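Local coordinates for transglutaminase-like domain-containing protein (Streptococcus suis, PDB 4XZ7), which probably cross-links proteins as a secreted transglutaminase and serves as an antiphagocytic virulence factor, this chain being the part that holds the transglutaminase-like domain, at residues B[84-89]-B[116-121]. Numbering follows the deposited sequence.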
loop_
_atom_site.group_PDB
_atom_site.type_symbol
_atom_site.label_atom_id
_atom_site.label_comp_id
_atom_site.label_asym_id
_atom_site.label_seq_id
_atom_site.Cartn_x
_atom_site.Cartn_y
_atom_site.Cartn_z
ATOM N N VAL B 84 23.588 -16.128 -10.687
ATOM C CA VAL B 84 23.542 -15.035 -9.723
ATOM C C VAL B 84 22.634 -15.389 -8.554
ATOM O O VAL B 84 21.883 -16.353 -8.622
ATOM C CB VAL B 84 23.022 -13.740 -10.365
ATOM C CG1 VAL B 84 23.883 -13.357 -11.523
ATOM C CG2 VAL B 84 21.561 -13.941 -10.823
ATOM N N MET B 85 22.675 -14.593 -7.488
ATOM C CA MET B 85 21.734 -14.792 -6.390
ATOM C C MET B 85 21.498 -13.471 -5.679
ATOM O O MET B 85 22.351 -12.586 -5.740
ATOM C CB MET B 85 22.248 -15.854 -5.416
ATOM C CG MET B 85 23.407 -15.416 -4.571
ATOM S SD MET B 85 23.980 -16.641 -3.378
ATOM C CE MET B 85 25.261 -15.673 -2.612
ATOM N N ASN B 86 20.334 -13.337 -5.037
ATOM C CA ASN B 86 19.992 -12.135 -4.273
ATOM C C ASN B 86 21.093 -11.772 -3.297
ATOM O O ASN B 86 21.651 -12.646 -2.626
ATOM C CB ASN B 86 18.670 -12.322 -3.526
ATOM C CG ASN B 86 17.494 -11.691 -4.256
ATOM O OD1 ASN B 86 17.616 -10.601 -4.820
ATOM N ND2 ASN B 86 16.350 -12.379 -4.258
ATOM N N LYS B 87 21.426 -10.483 -3.238
ATOM C CA LYS B 87 22.533 -10.008 -2.410
ATOM C C LYS B 87 22.470 -10.434 -0.928
ATOM O O LYS B 87 23.512 -10.640 -0.301
ATOM C CB LYS B 87 22.637 -8.476 -2.507
ATOM C CG LYS B 87 23.234 -7.959 -3.834
ATOM C CD LYS B 87 23.467 -6.435 -3.798
ATOM C CE LYS B 87 24.301 -5.930 -4.981
ATOM N NZ LYS B 87 25.757 -5.855 -4.689
ATOM N N GLY B 88 21.281 -10.589 -0.357
ATOM C CA GLY B 88 21.234 -11.006 1.048
ATOM C C GLY B 88 21.235 -12.514 1.309
ATOM O O GLY B 88 21.211 -12.952 2.459
ATOM N N ASP B 89 21.255 -13.318 0.244
ATOM C CA ASP B 89 21.246 -14.780 0.379
ATOM C C ASP B 89 22.514 -15.288 1.024
ATOM O O ASP B 89 23.545 -14.634 0.958
ATOM C CB ASP B 89 21.089 -15.453 -0.993
ATOM C CG ASP B 89 19.674 -15.409 -1.499
ATOM O OD1 ASP B 89 18.844 -14.682 -0.903
ATOM O OD2 ASP B 89 19.387 -16.114 -2.493
ATOM N N SER B 116 16.938 -4.131 2.056
ATOM C CA SER B 116 16.454 -5.302 1.325
ATOM C C SER B 116 15.942 -6.384 2.269
ATOM O O SER B 116 16.725 -7.144 2.854
ATOM C CB SER B 116 17.549 -5.859 0.420
ATOM N N MET B 117 14.622 -6.448 2.407
ATOM C CA MET B 117 14.001 -7.428 3.286
ATOM C C MET B 117 12.965 -8.278 2.544
ATOM O O MET B 117 12.043 -8.827 3.157
ATOM C CB MET B 117 13.373 -6.735 4.498
ATOM C CG MET B 117 14.409 -6.162 5.452
ATOM S SD MET B 117 13.683 -5.330 6.877
ATOM C CE MET B 117 15.162 -4.977 7.839
ATOM N N GLU B 118 13.122 -8.373 1.224
ATOM C CA GLU B 118 12.444 -9.405 0.438
ATOM C C GLU B 118 12.983 -10.751 0.906
ATOM O O GLU B 118 14.107 -10.816 1.394
ATOM C CB GLU B 118 12.683 -9.218 -1.061
ATOM C CG GLU B 118 14.102 -9.577 -1.530
ATOM C CD GLU B 118 15.157 -8.561 -1.102
ATOM O OE1 GLU B 118 14.780 -7.463 -0.631
ATOM O OE2 GLU B 118 16.366 -8.861 -1.238
ATOM N N PRO B 119 12.195 -11.827 0.763
ATOM C CA PRO B 119 12.653 -13.137 1.250
ATOM C C PRO B 119 14.101 -13.497 0.853
ATOM O O PRO B 119 14.471 -13.422 -0.314
ATOM C CB PRO B 119 11.641 -14.096 0.621
ATOM C CG PRO B 119 10.348 -13.280 0.637
ATOM C CD PRO B 119 10.808 -11.879 0.262
ATOM N N LYS B 120 14.926 -13.820 1.844
ATOM C CA LYS B 120 16.263 -14.342 1.582
ATOM C C LYS B 120 16.241 -15.864 1.412
ATOM O O LYS B 120 15.350 -16.558 1.928
ATOM C CB LYS B 120 17.219 -13.956 2.713
ATOM C CG LYS B 120 17.301 -12.454 2.947
ATOM C CD LYS B 120 17.420 -11.705 1.615
ATOM C CE LYS B 120 17.146 -10.208 1.756
ATOM N NZ LYS B 120 18.162 -9.520 2.600
ATOM N N ARG B 121 17.231 -16.383 0.694
ATOM C CA ARG B 121 17.353 -17.823 0.503
ATOM C C ARG B 121 18.701 -18.331 1.022
ATOM O O ARG B 121 19.642 -17.558 1.201
ATOM C CB ARG B 121 17.154 -18.181 -0.985
ATOM C CG ARG B 121 15.749 -17.892 -1.470
ATOM C CD ARG B 121 15.543 -18.046 -2.977
ATOM N NE ARG B 121 14.377 -17.259 -3.405
ATOM C CZ ARG B 121 13.269 -17.789 -3.901
ATOM N NH1 ARG B 121 13.178 -19.104 -4.061
ATOM N NH2 ARG B 121 12.262 -17.012 -4.248
#
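The carboxylate of D89 is gripped at both oxygens: OD1 accepts the backbone N-H of R121 at 2.8 Å (OD1 to N), and OD2 is hydrogen-bonded to NE2 of H123, two residues further along. The R121 bond is nearly straight at the hydrogen, 164°, but the donor stands above the carboxylate, 68° out of its plane. D89 holds CG beside its own backbone N (chi1 -77°), which sets the carboxylate against the backbone N and CB of R121, and OD2 rests 3.4 Å from CB of R121. The side chain of R121 runs alongside that of D89, pointing the same way, without a salt bridge: D89 OD2 and R121 NE stay 5.2 Å apart, and the arginine makes a cation-pi contact with F43. The contact lies between two mixed sheets. Strand 79-86 leaves the first through a type I beta turn, N86 to D89, closed by the bond from D89 N to N86 O at 3.0 Å; the chain then enters strand 90-91, which pairs in parallel with 121-124 in the second. K120 packs on this turn with its aliphatic chain, CD lying 3.9 Å from CA of G88. Bends at chi2 and chi4 bring its ammonium within 3.7 Å of the same CA, measured from NZ, and NZ donates a hydrogen bond to O of S116, four residues back in the same segment. At the start of the turn, OD1 of N86 faces OE2 of E118 at 4.2 Å, oxygen to oxygen, with no bond between them; N86 OD1 has a weak hydrogen bond to K40, while E118 and P119 lean on Y170 of helix 170-181.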